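PDB 4XAL: tegument protein VP22 from Human herpesvirus 1, which helps viral mRNAs accumulate and be translated late in infection, modulates the RNase activity of the virion host shutoff protein and stabilises microtubules. Local coordinates for residues R24-S29 with V55-A60. Numbering follows the deposited sequence.
Sequences RKLHFS and VGRLAA
R57 reaches from the middle of the long helix 41-74 to the backbone of R24 and the side chain of L26, a worked example of how one long arginine can tie an extended loop to a helix whose backbone stays well away from it. The CA atoms of L26 and R57 are 10.4 Å from each other, and nearly all of the join is made by this single residue of 55-60. Its CG lies anti to the carbonyl carbon (chi1 -73°), and from there the chain runs out extended to NE, which delivers the guanidinium to the loop. The carbonyl O of R24 lies at the edge of the flat group, near its plane. NH2 gives it an almost straight hydrogen bond (168°), although the modelled 2.4 Å between NH2 and R24 O is implausibly short and the exact length doubtful. NH1 reaches the same oxygen at 3.1 Å in a much more bent, weak bond. Over one face of the guanidinium lies L26: its CD1 stands 3.6 Å above the plane, over the centre, while CD2 comes within 3.7 Å of NH2. The leucine arrives from the opposite direction to the arginine and, on the helix, also packs on V50 and A54. The loop has a further tie in helix 101-107, where N106 accepts from L26 N through OD1 and from K25 NZ through its backbone O, and also touches R57. In this core domain of VP22, the contact thus joins the loop that precedes the long helix to the middle of that helix. Chemically, the cation is met by a neutral peptide oxygen at its edge and a hydrocarbon on one face, without a carboxylate from either segment.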
# COMPACT_ATOMS: atom_id res chain seq x y z
N ARG A 24 -3.34 5.71 -11.34
CA ARG A 24 -3.74 4.71 -12.32
C ARG A 24 -4.47 3.54 -11.69
O ARG A 24 -4.02 2.95 -10.70
CB ARG A 24 -2.52 4.21 -13.08
CG ARG A 24 -2.84 3.36 -14.30
CD ARG A 24 -1.60 2.65 -14.79
NE ARG A 24 -1.90 1.56 -15.70
CZ ARG A 24 -1.85 1.65 -17.03
NH1 ARG A 24 -1.50 2.80 -17.60
NH2 ARG A 24 -2.14 0.59 -17.78
N LYS A 25 -5.62 3.19 -12.26
CA LYS A 25 -6.34 2.00 -11.86
C LYS A 25 -5.49 0.79 -12.22
O LYS A 25 -5.03 0.67 -13.36
CB LYS A 25 -7.71 1.93 -12.54
CG LYS A 25 -8.61 3.11 -12.17
CD LYS A 25 -8.97 3.06 -10.69
CE LYS A 25 -9.63 4.37 -10.22
NZ LYS A 25 -9.75 4.41 -8.74
N LEU A 26 -5.27 -0.09 -11.25
CA LEU A 26 -4.44 -1.27 -11.47
C LEU A 26 -5.25 -2.46 -11.94
O LEU A 26 -6.24 -2.84 -11.31
CB LEU A 26 -3.69 -1.64 -10.18
CG LEU A 26 -2.78 -0.52 -9.68
CD1 LEU A 26 -2.23 -0.85 -8.31
CD2 LEU A 26 -1.66 -0.28 -10.67
N HIS A 27 -4.81 -3.06 -13.04
CA HIS A 27 -5.40 -4.30 -13.54
C HIS A 27 -4.35 -5.19 -14.16
O HIS A 27 -3.42 -4.71 -14.80
CB HIS A 27 -6.47 -3.99 -14.60
CG HIS A 27 -7.60 -3.17 -14.07
ND1 HIS A 27 -8.56 -3.69 -13.23
CD2 HIS A 27 -7.92 -1.87 -14.25
CE1 HIS A 27 -9.42 -2.74 -12.91
NE2 HIS A 27 -9.06 -1.62 -13.52
N PHE A 28 -4.48 -6.50 -13.96
CA PHE A 28 -3.59 -7.44 -14.63
C PHE A 28 -3.95 -7.51 -16.11
O PHE A 28 -5.05 -7.13 -16.51
CB PHE A 28 -3.66 -8.81 -13.97
CG PHE A 28 -3.16 -8.81 -12.55
CD1 PHE A 28 -1.87 -8.39 -12.26
CD2 PHE A 28 -3.98 -9.22 -11.52
CE1 PHE A 28 -1.40 -8.38 -10.95
CE2 PHE A 28 -3.52 -9.22 -10.21
CZ PHE A 28 -2.23 -8.79 -9.93
N SER A 29 -3.01 -7.98 -16.91
CA SER A 29 -3.17 -7.95 -18.36
C SER A 29 -4.34 -8.81 -18.81
O SER A 29 -4.60 -9.87 -18.23
CB SER A 29 -1.90 -8.41 -19.05
OG SER A 29 -2.11 -8.54 -20.45
N VAL A 55 0.48 -3.71 -3.83
CA VAL A 55 0.97 -3.99 -2.50
C VAL A 55 1.53 -2.71 -1.88
O VAL A 55 1.22 -2.38 -0.74
CB VAL A 55 2.04 -5.11 -2.53
CG1 VAL A 55 2.79 -5.18 -1.21
CG2 VAL A 55 1.37 -6.45 -2.85
N GLY A 56 2.32 -1.98 -2.65
CA GLY A 56 2.91 -0.73 -2.17
C GLY A 56 1.88 0.32 -1.79
O GLY A 56 2.01 0.99 -0.76
N ARG A 57 0.84 0.46 -2.61
CA ARG A 57 -0.22 1.43 -2.33
C ARG A 57 -0.97 1.13 -1.05
O ARG A 57 -1.27 2.03 -0.26
CB ARG A 57 -1.24 1.48 -3.47
CG ARG A 57 -0.77 2.15 -4.70
CD ARG A 57 -2.02 2.44 -5.55
NE ARG A 57 -1.69 2.77 -6.91
CZ ARG A 57 -2.59 2.78 -7.89
NH1 ARG A 57 -3.85 2.48 -7.62
NH2 ARG A 57 -2.22 3.08 -9.12
N LEU A 58 -1.34 -0.14 -0.88
CA LEU A 58 -2.04 -0.54 0.33
C LEU A 58 -1.18 -0.36 1.56
O LEU A 58 -1.66 0.08 2.61
CB LEU A 58 -2.51 -2.00 0.22
CG LEU A 58 -3.67 -2.11 -0.77
CD1 LEU A 58 -3.79 -3.53 -1.34
CD2 LEU A 58 -4.95 -1.70 -0.07
N ALA A 59 0.10 -0.72 1.45
CA ALA A 59 1.00 -0.54 2.58
C ALA A 59 1.11 0.93 2.94
O ALA A 59 1.03 1.29 4.12
CB ALA A 59 2.36 -1.10 2.26
N ALA A 60 1.29 1.78 1.93
CA ALA A 60 1.36 3.24 2.18
C ALA A 60 0.09 3.72 2.88
O ALA A 60 0.16 4.48 3.85
CB ALA A 60 1.57 4.00 0.88